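Local coordinates for sensor protein CpxA (PDB 3V67) that is the periplasmic sensor domain of a membrane-bound two-component sensor kinase, the full-length protein probably autophosphorylating on a histidine with ATP when relaying envelope signals, at residues Gln18-Thr23 with Met119-Lys124. Sequence-based numbering, arbitrary orientation.
Sequences QRIIET and MYVGFK
M119 reaches I20 with a side chain that starts extended, CG anti to the backbone N (chi1 -166°), and bends only at chi3 (85°). The bend turns the terminal methyl CE onto helix 14-30. I20 holds its CG2 anti to its own backbone N, and this branch meets M119 CE at 3.8 Å, the two side chains lying aslant. M119 CE also sits 3.7 Å from I20 O. It comes across T23 at about a right angle, with M119 CE 3.8 Å from T23 OG1. The other branch of I20 serves V121, two positions on from M119: I20 CG1 lies 4.2 Å from V121 CG2, and the two side chains lie alongside with their ends pointing opposite ways.

The axes of 18-23 and 119-124 approach to 9.9 Å, with 124° between their N-to-C directions. The helix packs on one face of the antiparallel sheet of this PAS-fold domain. Y120 points to the opposite face, against helix 75-87. V108 of the adjacent strand 102-112 touches both I20 and M119. R134 of the second subunit packs on T23.

All four touching residues are buried. The contact is mainly van der Waals: methyl and methylene carbons meet, and M119 CE also rests against two oxygens. Neither a hydrogen bond nor a charge pair links the segments.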
loop_
_atom_site.group_PDB
_atom_site.type_symbol
_atom_site.label_atom_id
_atom_site.label_comp_id
_atom_site.label_asym_id
_atom_site.label_seq_id
_atom_site.Cartn_x
_atom_site.Cartn_y
_atom_site.Cartn_z
ATOM N N GLN A 18 -10.172 -8.194 -1.856
ATOM C CA GLN A 18 -11.561 -8.553 -1.584
ATOM C C GLN A 18 -12.477 -8.021 -2.684
ATOM O O GLN A 18 -13.344 -8.744 -3.193
ATOM C CB GLN A 18 -11.987 -8.008 -0.218
ATOM C CG GLN A 18 -13.460 -7.638 -0.105
ATOM C CD GLN A 18 -14.355 -8.836 0.154
ATOM O OE1 GLN A 18 -14.564 -9.668 -0.729
ATOM N NE2 GLN A 18 -14.894 -8.928 1.371
ATOM N N ARG A 19 -12.255 -6.766 -3.065
ATOM C CA ARG A 19 -13.004 -6.161 -4.158
ATOM C C ARG A 19 -12.834 -6.956 -5.448
ATOM O O ARG A 19 -13.818 -7.317 -6.087
ATOM C CB ARG A 19 -12.570 -4.715 -4.377
ATOM C CG ARG A 19 -13.219 -4.070 -5.588
ATOM C CD ARG A 19 -14.735 -4.012 -5.439
ATOM N NE ARG A 19 -15.190 -2.698 -4.994
ATOM C CZ ARG A 19 -15.365 -2.353 -3.722
ATOM N NH1 ARG A 19 -15.124 -3.227 -2.753
ATOM N NH2 ARG A 19 -15.781 -1.132 -3.419
ATOM N N ILE A 20 -11.585 -7.227 -5.814
ATOM C CA ILE A 20 -11.258 -8.000 -7.010
ATOM C C ILE A 20 -11.992 -9.337 -7.035
ATOM O O ILE A 20 -12.535 -9.744 -8.066
ATOM C CB ILE A 20 -9.741 -8.256 -7.107
ATOM C CG1 ILE A 20 -8.997 -6.945 -7.366
ATOM C CG2 ILE A 20 -9.429 -9.263 -8.204
ATOM C CD1 ILE A 20 -7.491 -7.085 -7.347
ATOM N N ILE A 21 -12.005 -10.014 -5.891
ATOM C CA ILE A 21 -12.735 -11.270 -5.750
ATOM C C ILE A 21 -14.223 -11.061 -6.015
ATOM O O ILE A 21 -14.865 -11.850 -6.718
ATOM C CB ILE A 21 -12.536 -11.869 -4.345
ATOM C CG1 ILE A 21 -11.087 -12.326 -4.171
ATOM C CG2 ILE A 21 -13.486 -13.032 -4.111
ATOM C CD1 ILE A 21 -10.627 -13.299 -5.242
ATOM N N GLU A 22 -14.760 -9.979 -5.456
ATOM C CA GLU A 22 -16.170 -9.646 -5.628
ATOM C C GLU A 22 -16.560 -9.391 -7.087
ATOM O O GLU A 22 -17.579 -9.904 -7.556
ATOM C CB GLU A 22 -16.551 -8.456 -4.745
ATOM C CG GLU A 22 -16.581 -8.784 -3.258
ATOM C CD GLU A 22 -16.755 -7.555 -2.387
ATOM O OE1 GLU A 22 -16.733 -6.428 -2.928
ATOM O OE2 GLU A 22 -16.913 -7.716 -1.159
ATOM N N THR A 23 -15.758 -8.611 -7.809
ATOM C CA THR A 23 -16.070 -8.335 -9.210
ATOM C C THR A 23 -15.797 -9.553 -10.087
ATOM O O THR A 23 -16.399 -9.707 -11.146
ATOM C CB THR A 23 -15.311 -7.111 -9.782
ATOM O OG1 THR A 23 -14.142 -7.545 -10.485
ATOM C CG2 THR A 23 -14.924 -6.136 -8.685
ATOM N N MET A 119 -8.011 -13.672 -14.213
ATOM C CA MET A 119 -8.424 -12.283 -14.293
ATOM C C MET A 119 -7.408 -11.391 -13.595
ATOM O O MET A 119 -6.787 -11.781 -12.598
ATOM C CB MET A 119 -9.804 -12.099 -13.653
ATOM C CG MET A 119 -10.473 -10.769 -13.978
ATOM S SD MET A 119 -11.938 -10.446 -12.973
ATOM C CE MET A 119 -11.187 -9.730 -11.518
ATOM N N TYR A 120 -7.246 -10.190 -14.133
ATOM C CA TYR A 120 -6.307 -9.218 -13.607
ATOM C C TYR A 120 -6.990 -7.859 -13.626
ATOM O O TYR A 120 -7.966 -7.660 -14.353
ATOM C CB TYR A 120 -5.061 -9.150 -14.487
ATOM C CG TYR A 120 -4.383 -10.471 -14.775
ATOM C CD1 TYR A 120 -3.229 -10.844 -14.094
ATOM C CD2 TYR A 120 -4.875 -11.333 -15.751
ATOM C CE1 TYR A 120 -2.593 -12.043 -14.364
ATOM C CE2 TYR A 120 -4.248 -12.540 -16.024
ATOM C CZ TYR A 120 -3.109 -12.888 -15.330
ATOM O OH TYR A 120 -2.482 -14.082 -15.599
ATOM N N VAL A 121 -6.476 -6.924 -12.837
ATOM C CA VAL A 121 -7.019 -5.570 -12.820
ATOM C C VAL A 121 -5.898 -4.540 -12.901
ATOM O O VAL A 121 -4.980 -4.539 -12.082
ATOM C CB VAL A 121 -7.879 -5.308 -11.558
ATOM C CG1 VAL A 121 -8.369 -3.874 -11.541
ATOM C CG2 VAL A 121 -9.056 -6.266 -11.500
ATOM N N GLY A 122 -5.975 -3.672 -13.904
ATOM C CA GLY A 122 -5.033 -2.583 -14.054
ATOM C C GLY A 122 -5.688 -1.283 -13.638
ATOM O O GLY A 122 -6.878 -1.082 -13.857
ATOM N N PHE A 123 -4.912 -0.403 -13.022
ATOM C CA PHE A 123 -5.438 0.871 -12.555
ATOM C C PHE A 123 -4.290 1.815 -12.259
ATOM O O PHE A 123 -3.318 1.425 -11.623
ATOM C CB PHE A 123 -6.306 0.676 -11.307
ATOM C CG PHE A 123 -5.637 -0.109 -10.211
ATOM C CD1 PHE A 123 -4.930 0.537 -9.209
ATOM C CD2 PHE A 123 -5.729 -1.490 -10.177
ATOM C CE1 PHE A 123 -4.316 -0.184 -8.200
ATOM C CE2 PHE A 123 -5.117 -2.217 -9.169
ATOM C CZ PHE A 123 -4.412 -1.563 -8.180
ATOM N N LYS A 124 -4.394 3.054 -12.724
ATOM C CA LYS A 124 -3.319 4.012 -12.499
ATOM C C LYS A 124 -3.201 4.365 -11.019
ATOM O O LYS A 124 -4.201 4.515 -10.314
ATOM C CB LYS A 124 -3.470 5.261 -13.374
ATOM C CG LYS A 124 -4.431 6.311 -12.848
ATOM C CD LYS A 124 -3.760 7.680 -12.808
ATOM C CE LYS A 124 -3.177 8.062 -14.163
ATOM N NZ LYS A 124 -2.420 9.341 -14.101
#